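Local atomic coordinates of pyruvate kinase (Pseudomonas aeruginosa, PDB entry 6QXL), a protein that probably catalyses the last step of glycolysis, moving the phosphoryl group of phosphoenolpyruvate onto ADP to yield pyruvate and ATP. Residues F62-G67 with R414-R419; D232-L237 with I268-R273; N275-T280 with T389-S394. All coordinates share one frame; numbering follows the deposited sequence.

Contact 1. Residues F62-G67 with R414-R419; sequences FVALLG and RVAMFR
A416 sets its methyl group against the backbone where the run F62-G67 turns into a strand. Its CB lies 3.2 Å from F62 O and 4.4 Å from A64 CB, a close approach that suits the shortest of side chains on both partners. Further along the strand, L66 CD1 meets M417 CE at 3.7 Å, and the two side chains cross at about a right angle. M417 starts off alongside the strand rather than at it, but its long, flexible chain bends at the thioether (chi3 -86°) and brings CE to L66. In the leucine, CG is anti to the backbone N (chi1 180°); the branch extends from the strand and CD1 is the methyl that touches.

Behind these groups, residues 415-417 form a 3-10 turn, closed by F418 N to V415 O at 2.9 Å. K7 NZ, hydrogen-bonded to the carbonyls of A416 and F418, anchors this loop to the first barrel strand. The contact is a domain junction: the loop between helix 409-414 and strand 421-425 of the alpha/beta domain packs on the third strand of the TIM barrel, 64-68, which runs between strands 32-36 and 190-193. V63, just before the strand, and L65 pack on helix 42-58, whereas A64 and L66 turn to the loop. Y190 on strand 190-193 touches A64, L66, M417 and F418, while F62 packs on strand 421-425.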
loop_
_atom_site.group_PDB
_atom_site.type_symbol
_atom_site.label_atom_id
_atom_site.label_comp_id
_atom_site.label_asym_id
_atom_site.label_seq_id
_atom_site.Cartn_x
_atom_site.Cartn_y
_atom_site.Cartn_z
ATOM N N PHE A 62 -25.063 -7.027 31.645
ATOM C CA PHE A 62 -23.812 -7.191 32.353
ATOM C C PHE A 62 -23.122 -5.850 32.352
ATOM O O PHE A 62 -22.573 -5.422 31.339
ATOM C CB PHE A 62 -22.980 -8.288 31.693
ATOM C CG PHE A 62 -23.676 -9.601 31.695
ATOM C CD1 PHE A 62 -24.584 -9.913 30.674
ATOM C CD2 PHE A 62 -23.509 -10.493 32.747
ATOM C CE1 PHE A 62 -25.278 -11.106 30.681
ATOM C CE2 PHE A 62 -24.177 -11.701 32.757
ATOM C CZ PHE A 62 -25.079 -11.992 31.746
ATOM N N VAL A 63 -23.215 -5.169 33.493
ATOM C CA VAL A 63 -22.658 -3.849 33.673
ATOM C C VAL A 63 -21.486 -3.924 34.642
ATOM O O VAL A 63 -21.628 -4.371 35.770
ATOM C CB VAL A 63 -23.720 -2.880 34.199
ATOM C CG1 VAL A 63 -23.109 -1.501 34.472
ATOM C CG2 VAL A 63 -24.893 -2.794 33.204
ATOM N N ALA A 64 -20.316 -3.483 34.197
ATOM C CA ALA A 64 -19.161 -3.423 35.073
ATOM C C ALA A 64 -19.260 -2.209 35.980
ATOM O O ALA A 64 -19.992 -1.265 35.689
ATOM C CB ALA A 64 -17.876 -3.362 34.258
ATOM N N LEU A 65 -18.495 -2.257 37.070
ATOM C CA LEU A 65 -18.354 -1.154 37.980
ATOM C C LEU A 65 -16.920 -0.705 37.990
ATOM O O LEU A 65 -16.011 -1.495 38.221
ATOM C CB LEU A 65 -18.774 -1.536 39.400
ATOM C CG LEU A 65 -20.209 -2.000 39.621
ATOM C CD1 LEU A 65 -20.509 -2.035 41.142
ATOM C CD2 LEU A 65 -21.240 -1.142 38.902
ATOM N N LEU A 66 -16.734 0.588 37.749
ATOM C CA LEU A 66 -15.427 1.193 37.718
ATOM C C LEU A 66 -15.370 2.190 38.863
ATOM O O LEU A 66 -16.273 3.024 39.000
ATOM C CB LEU A 66 -15.213 1.887 36.371
ATOM C CG LEU A 66 -13.871 2.584 36.181
ATOM C CD1 LEU A 66 -13.466 2.511 34.731
ATOM C CD2 LEU A 66 -13.910 4.027 36.612
ATOM N N GLY A 67 -14.299 2.098 39.652
ATOM C CA GLY A 67 -14.064 2.995 40.767
ATOM C C GLY A 67 -12.912 3.906 40.437
ATOM O O GLY A 67 -11.813 3.437 40.128
ATOM N N ARG A 414 -16.247 -7.976 33.377
ATOM C CA ARG A 414 -15.047 -7.415 32.779
ATOM C C ARG A 414 -15.239 -7.076 31.303
ATOM O O ARG A 414 -14.991 -5.957 30.856
ATOM C CB ARG A 414 -13.904 -8.406 32.920
ATOM C CG ARG A 414 -12.574 -7.729 32.957
ATOM C CD ARG A 414 -11.473 -8.725 32.759
ATOM N NE ARG A 414 -11.333 -9.876 33.624
ATOM C CZ ARG A 414 -11.016 -9.861 34.903
ATOM N NH1 ARG A 414 -10.897 -8.724 35.582
ATOM N NH2 ARG A 414 -10.888 -11.015 35.543
ATOM N N VAL A 415 -15.753 -8.023 30.552
ATOM C CA VAL A 415 -15.829 -7.852 29.107
ATOM C C VAL A 415 -16.869 -6.819 28.686
ATOM O O VAL A 415 -16.927 -6.456 27.522
ATOM C CB VAL A 415 -16.053 -9.185 28.382
ATOM C CG1 VAL A 415 -14.977 -10.172 28.766
ATOM C CG2 VAL A 415 -17.432 -9.756 28.673
ATOM N N ALA A 416 -17.664 -6.318 29.622
ATOM C CA ALA A 416 -18.627 -5.272 29.291
ATOM C C ALA A 416 -17.972 -4.006 28.712
ATOM O O ALA A 416 -18.591 -3.304 27.934
ATOM C CB ALA A 416 -19.483 -4.927 30.502
ATOM N N MET A 417 -16.730 -3.743 29.080
ATOM C CA MET A 417 -16.002 -2.629 28.515
ATOM C C MET A 417 -15.261 -2.928 27.199
ATOM O O MET A 417 -14.696 -2.012 26.615
ATOM C CB MET A 417 -14.999 -2.078 29.527
ATOM C CG MET A 417 -14.763 -0.566 29.418
ATOM S SD MET A 417 -13.450 -0.091 30.559
ATOM C CE MET A 417 -14.382 0.151 32.017
ATOM N N PHE A 418 -15.273 -4.171 26.719
ATOM C CA PHE A 418 -14.547 -4.546 25.507
ATOM C C PHE A 418 -15.410 -4.248 24.283
ATOM O O PHE A 418 -16.534 -4.722 24.181
ATOM C CB PHE A 418 -14.218 -6.042 25.487
ATOM C CG PHE A 418 -13.271 -6.520 26.561
ATOM C CD1 PHE A 418 -12.783 -5.697 27.560
ATOM C CD2 PHE A 418 -12.879 -7.848 26.561
ATOM C CE1 PHE A 418 -11.914 -6.182 28.525
ATOM C CE2 PHE A 418 -12.021 -8.345 27.532
ATOM C CZ PHE A 418 -11.534 -7.503 28.515
ATOM N N ARG A 419 -14.876 -3.511 23.324
ATOM C CA ARG A 419 -15.646 -3.183 22.149
ATOM C C ARG A 419 -16.053 -4.444 21.379
ATOM O O ARG A 419 -15.213 -5.274 21.063
ATOM C CB ARG A 419 -14.864 -2.261 21.210
ATOM C CG ARG A 419 -15.632 -1.879 19.944
ATOM C CD ARG A 419 -14.927 -0.768 19.220
ATOM N NE ARG A 419 -15.514 -0.508 17.899
ATOM C CZ ARG A 419 -15.450 0.653 17.258
ATOM N NH1 ARG A 419 -14.833 1.687 17.820
ATOM N NH2 ARG A 419 -16.013 0.784 16.069
#

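Contact 2. Residues D232-L237 with I268-R273; sequences DALDGL and ILHARR
H270 and D235 are joined by a hydrogen bond between the side chains of two neighbouring helices. The imidazole donates from ND1 to OD1 of the aspartate over 2.7 Å, with an N-H...O angle of 155°. OD1 receives it through its syn lone pair, on the side of the other carboxylate oxygen, a favourable direction for such an acceptor. The oxygen sits at the ring edge but 16° out of the imidazole plane, and the carboxylate is turned about 61° from the ring. The ring thus bonds OD1, while D235 OD2 stays 3.7 Å from H270 ND1. In D235, CG lies anti to the carbonyl carbon, and the carboxylate end comes nearer to helix 260-273 than the direction of its first side-chain bond would suggest. ND1, the ring nitrogen next to CG, points at the aspartate, and histidine thereby offers an N-H on a flat, compact ring. The negative charge of D235 would probably raise the proton affinity of the ring.

Apolar contact is slighter. L234 brings CD2 to 4.1 Å from H270 ND1, approaching the ring obliquely, and lays hydrocarbon on the more buried side of the polar pair. H270 also packs on D231 and I238 of helix 231-239.

Ionic contributions are weak: D235 OD2 has a long ion pair with R239 one helical turn on.

This is a His-carboxylate bond in the outer layer of a TIM barrel, where helices 231-239 and 260-273 lie side by side. I268 and A271 on the latter turn instead to strand 277-281, the typical division of a barrel helix between strand-facing and helix-facing sides.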
loop_
_atom_site.group_PDB
_atom_site.type_symbol
_atom_site.label_atom_id
_atom_site.label_comp_id
_atom_site.label_asym_id
_atom_site.label_seq_id
_atom_site.Cartn_x
_atom_site.Cartn_y
_atom_site.Cartn_z
ATOM N N ASP A 232 8.122 6.242 24.807
ATOM C CA ASP A 232 8.524 5.342 25.902
ATOM C C ASP A 232 7.757 5.604 27.171
ATOM O O ASP A 232 7.305 4.675 27.821
ATOM C CB ASP A 232 10.034 5.386 26.135
ATOM C CG ASP A 232 10.808 4.600 25.055
ATOM O OD1 ASP A 232 10.191 4.120 24.070
ATOM O OD2 ASP A 232 12.037 4.438 25.210
ATOM N N ALA A 233 7.583 6.870 27.514
ATOM C CA ALA A 233 6.776 7.236 28.687
ATOM C C ALA A 233 5.355 6.656 28.568
ATOM O O ALA A 233 4.879 5.958 29.459
ATOM C CB ALA A 233 6.745 8.738 28.843
ATOM N N LEU A 234 4.706 6.923 27.446
ATOM C CA LEU A 234 3.337 6.481 27.235
ATOM C C LEU A 234 3.239 4.961 27.195
ATOM O O LEU A 234 2.433 4.375 27.906
ATOM C CB LEU A 234 2.802 7.080 25.935
ATOM C CG LEU A 234 1.386 6.684 25.547
ATOM C CD1 LEU A 234 0.380 7.198 26.561
ATOM C CD2 LEU A 234 1.056 7.177 24.172
ATOM N N ASP A 235 4.062 4.329 26.374
ATOM C CA ASP A 235 4.012 2.868 26.225
ATOM C C ASP A 235 4.331 2.143 27.538
ATOM O O ASP A 235 3.749 1.095 27.839
ATOM C CB ASP A 235 4.939 2.391 25.089
ATOM C CG ASP A 235 4.383 2.694 23.686
ATOM O OD1 ASP A 235 3.400 3.451 23.565
ATOM O OD2 ASP A 235 4.932 2.182 22.681
ATOM N N GLY A 236 5.231 2.717 28.333
ATOM C CA GLY A 236 5.541 2.160 29.641
ATOM C C GLY A 236 4.331 2.153 30.541
ATOM O O GLY A 236 4.007 1.149 31.171
ATOM N N LEU A 237 3.650 3.286 30.574
ATOM C CA LEU A 237 2.445 3.424 31.377
ATOM C C LEU A 237 1.331 2.516 30.896
ATOM O O LEU A 237 0.630 1.909 31.694
ATOM C CB LEU A 237 2.019 4.881 31.351
ATOM C CG LEU A 237 0.944 5.396 32.274
ATOM C CD1 LEU A 237 1.116 4.863 33.684
ATOM C CD2 LEU A 237 1.081 6.917 32.240
ATOM N N ILE A 268 -5.103 5.893 21.834
ATOM C CA ILE A 268 -5.992 4.811 21.454
ATOM C C ILE A 268 -5.221 3.756 20.676
ATOM O O ILE A 268 -5.307 2.564 20.978
ATOM C CB ILE A 268 -7.175 5.338 20.634
ATOM C CG1 ILE A 268 -8.101 6.136 21.531
ATOM C CG2 ILE A 268 -7.926 4.199 19.972
ATOM C CD1 ILE A 268 -9.084 7.004 20.779
ATOM N N LEU A 269 -4.450 4.192 19.690
ATOM C CA LEU A 269 -3.706 3.264 18.858
ATOM C C LEU A 269 -2.661 2.484 19.665
ATOM O O LEU A 269 -2.575 1.262 19.567
ATOM C CB LEU A 269 -3.046 4.006 17.714
ATOM C CG LEU A 269 -2.239 3.142 16.737
ATOM C CD1 LEU A 269 -3.159 2.246 15.883
ATOM C CD2 LEU A 269 -1.357 4.028 15.873
ATOM N N HIS A 270 -1.875 3.179 20.477
ATOM C CA HIS A 270 -0.852 2.488 21.254
ATOM C C HIS A 270 -1.472 1.532 22.262
ATOM O O HIS A 270 -0.954 0.440 22.483
ATOM C CB HIS A 270 0.095 3.475 21.925
ATOM C CG HIS A 270 1.069 4.109 20.975
ATOM N ND1 HIS A 270 2.337 4.476 21.344
ATOM C CD2 HIS A 270 0.956 4.418 19.659
ATOM C CE1 HIS A 270 2.955 5.019 20.312
ATOM N NE2 HIS A 270 2.137 4.996 19.275
ATOM N N ALA A 271 -2.601 1.910 22.845
ATOM C CA ALA A 271 -3.315 1.005 23.739
ATOM C C ALA A 271 -3.683 -0.282 23.023
ATOM O O ALA A 271 -3.360 -1.383 23.498
ATOM C CB ALA A 271 -4.546 1.675 24.313
ATOM N N ARG A 272 -4.326 -0.158 21.867
ATOM C CA ARG A 272 -4.747 -1.342 21.124
ATOM C C ARG A 272 -3.548 -2.199 20.711
ATOM O O ARG A 272 -3.597 -3.421 20.792
ATOM C CB ARG A 272 -5.582 -0.956 19.902
ATOM C CG ARG A 272 -6.904 -0.301 20.232
ATOM C CD ARG A 272 -7.626 0.277 19.032
ATOM N NE ARG A 272 -7.908 -0.737 18.053
ATOM C CZ ARG A 272 -7.516 -0.749 16.776
ATOM N NH1 ARG A 272 -6.865 0.281 16.238
ATOM N NH2 ARG A 272 -7.830 -1.803 16.017
ATOM N N ARG A 273 -2.465 -1.568 20.291
ATOM C CA ARG A 273 -1.278 -2.321 19.894
ATOM C C ARG A 273 -0.706 -3.145 21.032
ATOM O O ARG A 273 -0.239 -4.258 20.795
ATOM C CB ARG A 273 -0.194 -1.408 19.391
ATOM C CG ARG A 273 -0.478 -0.905 18.042
ATOM C CD ARG A 273 0.736 -0.176 17.563
ATOM N NE ARG A 273 0.440 0.256 16.218
ATOM C CZ ARG A 273 1.063 1.225 15.576
ATOM N NH1 ARG A 273 2.043 1.926 16.163
ATOM N NH2 ARG A 273 0.634 1.534 14.354
#

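Contact 3. Residues N275-T280 with T389-S394; sequences NKVVIT and TPLIMS. With G6P (6-O-phosphono-alpha-D-glucopyranose), chain M.
L391 projects from helix 388-394 toward the backbone of N275 and the side chain of V277. Its CB rests 3.7 Å from F418 CE2 of the loop R414-R419. CG, anti to the backbone N (chi1 173°), is 3.9 Å from N275 O, and there the chain forks. CD2 comes within 3.4 Å of that same N275 O, whereas CD1 packs on V277 CG2 at 3.6 Å. A branched leucine thus fills the angle between a turn and the first residue of a strand.

That turn is a Schellman motif ending helix 260-273. N275 is its C-prime residue, with the positive phi (60°) that asparagine tolerates well, and only K276 separates it from barrel strand 277-281. The side chain of N275 faces I392, whose CD1 lies 3.6 Å from N275 CG and only slightly farther from both amide tip atoms; N275 OD1 is also held by R351.

At the start of the segment, T389 N donates to O2P of glucose-6-phosphate (3.1 Å, 161°). T389 OG1 lies equally close to O2P and within hydrogen-bonding distance of T470 OG1. The ligand is also hydrogen-bonded by T384, S386 and G469, which help to complete its pocket.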
loop_
_atom_site.group_PDB
_atom_site.type_symbol
_atom_site.label_atom_id
_atom_site.label_comp_id
_atom_site.label_asym_id
_atom_site.label_seq_id
_atom_site.Cartn_x
_atom_site.Cartn_y
_atom_site.Cartn_z
ATOM N N ASN A 275 -2.516 -4.446 23.334
ATOM C CA ASN A 275 -3.594 -5.320 23.799
ATOM C C ASN A 275 -4.257 -4.862 25.084
ATOM O O ASN A 275 -4.563 -5.656 25.942
ATOM C CB ASN A 275 -3.086 -6.762 23.890
ATOM C CG ASN A 275 -2.612 -7.302 22.549
ATOM O OD1 ASN A 275 -3.259 -7.101 21.536
ATOM N ND2 ASN A 275 -1.526 -8.027 22.546
ATOM N N LYS A 276 -4.486 -3.558 25.182
ATOM C CA LYS A 276 -5.212 -2.957 26.295
ATOM C C LYS A 276 -6.505 -2.328 25.829
ATOM O O LYS A 276 -6.665 -2.004 24.664
ATOM C CB LYS A 276 -4.362 -1.897 26.970
ATOM C CG LYS A 276 -2.955 -2.354 27.280
ATOM C CD LYS A 276 -2.923 -3.623 28.109
ATOM C CE LYS A 276 -1.513 -3.876 28.612
ATOM N NZ LYS A 276 -1.540 -5.103 29.440
ATOM N N VAL A 277 -7.399 -2.127 26.782
ATOM C CA VAL A 277 -8.695 -1.476 26.538
ATOM C C VAL A 277 -8.500 0.029 26.655
ATOM O O VAL A 277 -7.662 0.487 27.434
ATOM C CB VAL A 277 -9.719 -1.953 27.585
ATOM C CG1 VAL A 277 -11.092 -1.390 27.311
ATOM C CG2 VAL A 277 -9.804 -3.461 27.584
ATOM N N VAL A 278 -9.264 0.803 25.900
ATOM C CA VAL A 278 -9.143 2.260 25.976
ATOM C C VAL A 278 -10.486 2.962 26.017
ATOM O O VAL A 278 -11.383 2.630 25.254
ATOM C CB VAL A 278 -8.238 2.807 24.842
ATOM C CG1 VAL A 278 -8.767 2.447 23.466
ATOM C CG2 VAL A 278 -8.072 4.312 24.958
ATOM N N ILE A 279 -10.590 3.938 26.908
ATOM C CA ILE A 279 -11.777 4.775 27.092
ATOM C C ILE A 279 -11.470 6.227 26.687
ATOM O O ILE A 279 -10.434 6.772 27.052
ATOM C CB ILE A 279 -12.175 4.804 28.577
ATOM C CG1 ILE A 279 -12.430 3.397 29.128
ATOM C CG2 ILE A 279 -13.405 5.673 28.803
ATOM C CD1 ILE A 279 -12.349 3.360 30.646
ATOM N N THR A 280 -12.381 6.856 25.955
ATOM C CA THR A 280 -12.288 8.290 25.640
ATOM C C THR A 280 -13.278 9.042 26.526
ATOM O O THR A 280 -14.427 8.627 26.645
ATOM C CB THR A 280 -12.603 8.553 24.161
ATOM O OG1 THR A 280 -11.686 7.823 23.344
ATOM C CG2 THR A 280 -12.459 10.021 23.817
ATOM N N THR A 389 -8.818 -14.056 26.011
ATOM C CA THR A 389 -8.933 -14.373 24.599
ATOM C C THR A 389 -9.808 -13.365 23.837
ATOM O O THR A 389 -9.384 -12.865 22.821
ATOM C CB THR A 389 -9.346 -15.841 24.393
ATOM O OG1 THR A 389 -8.337 -16.688 24.932
ATOM C CG2 THR A 389 -9.465 -16.162 22.923
ATOM N N PRO A 390 -11.001 -13.037 24.329
ATOM C CA PRO A 390 -11.806 -12.034 23.603
ATOM C C PRO A 390 -11.256 -10.597 23.730
ATOM O O PRO A 390 -11.575 -9.760 22.908
ATOM C CB PRO A 390 -13.204 -12.173 24.207
ATOM C CG PRO A 390 -12.944 -12.670 25.579
ATOM C CD PRO A 390 -11.743 -13.581 25.478
ATOM N N LEU A 391 -10.408 -10.326 24.714
ATOM C CA LEU A 391 -9.678 -9.075 24.712
ATOM C C LEU A 391 -8.841 -8.938 23.447
ATOM O O LEU A 391 -8.892 -7.906 22.779
ATOM C CB LEU A 391 -8.791 -8.968 25.946
ATOM C CG LEU A 391 -7.833 -7.767 25.985
ATOM C CD1 LEU A 391 -8.585 -6.472 26.044
ATOM C CD2 LEU A 391 -6.911 -7.850 27.164
ATOM N N ILE A 392 -8.092 -9.983 23.101
ATOM C CA ILE A 392 -7.239 -9.964 21.924
ATOM C C ILE A 392 -8.104 -9.901 20.666
ATOM O O ILE A 392 -7.868 -9.079 19.784
ATOM C CB ILE A 392 -6.329 -11.173 21.871
ATOM C CG1 ILE A 392 -5.477 -11.303 23.142
ATOM C CG2 ILE A 392 -5.427 -11.124 20.643
ATOM C CD1 ILE A 392 -4.652 -10.104 23.512
ATOM N N MET A 393 -9.137 -10.716 20.591
ATOM C CA MET A 393 -10.000 -10.676 19.415
ATOM C C MET A 393 -10.483 -9.249 19.136
ATOM O O MET A 393 -10.467 -8.798 17.993
ATOM C CB MET A 393 -11.203 -11.601 19.566
ATOM C CG MET A 393 -10.857 -13.079 19.654
ATOM S SD MET A 393 -12.355 -14.054 19.780
ATOM C CE MET A 393 -11.687 -15.702 19.699
ATOM N N SER A 394 -10.858 -8.530 20.191
ATOM C CA SER A 394 -11.507 -7.240 20.030
ATOM C C SER A 394 -10.536 -6.087 19.750
ATOM O O SER A 394 -10.977 -4.983 19.473
ATOM C CB SER A 394 -12.371 -6.948 21.254
ATOM O OG SER A 394 -11.595 -6.910 22.424
HETATM C C1 G6P M . -11.316 -22.000 27.501
HETATM C C2 G6P M . -11.226 -23.093 28.547
HETATM C C3 G6P M . -9.734 -23.394 28.608
HETATM C C4 G6P M . -8.828 -22.205 28.343
HETATM C C5 G6P M . -9.613 -21.003 28.840
HETATM C C6 G6P M . -8.728 -19.769 28.863
HETATM O O1 G6P M . -12.694 -22.004 27.160
HETATM O O2 G6P M . -11.828 -22.724 29.815
HETATM O O3 G6P M . -9.594 -24.260 27.511
HETATM O O4 G6P M . -7.515 -22.391 28.932
HETATM O O5 G6P M . -10.773 -20.790 28.038
HETATM O O6 G6P M . -9.410 -18.546 28.652
HETATM P P G6P M . -8.610 -17.116 28.810
HETATM O O1P G6P M . -8.790 -16.662 30.238
HETATM O O2P G6P M . -9.526 -16.542 27.754
HETATM O O3P G6P M . -7.071 -17.187 28.634
#

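Contacts 1 and 3 are buried and join the barrel to the alpha/beta domain. Contact 2 is partly buried and stays within the barrel's helical layer. Contacts 1 and 3 both reach the barrel sheet and touch directly: F418 CE1 packs on V277 CG2 (3.6 Å), and M417 SD lies against I279 CD1. Contacts 2 and 3 share one continuous piece of chain, since helix 260-273 of contact 2 turns at N275 into the strand of contact 3. Chemistry follows place: mainly apolar side chains, with a few backbone carbonyls and an asparagine amide, meet across the domain junction, a His-carboxylate hydrogen bond bridges the helices nearer the surface, and contact 3 alone extends to a bound sugar phosphate.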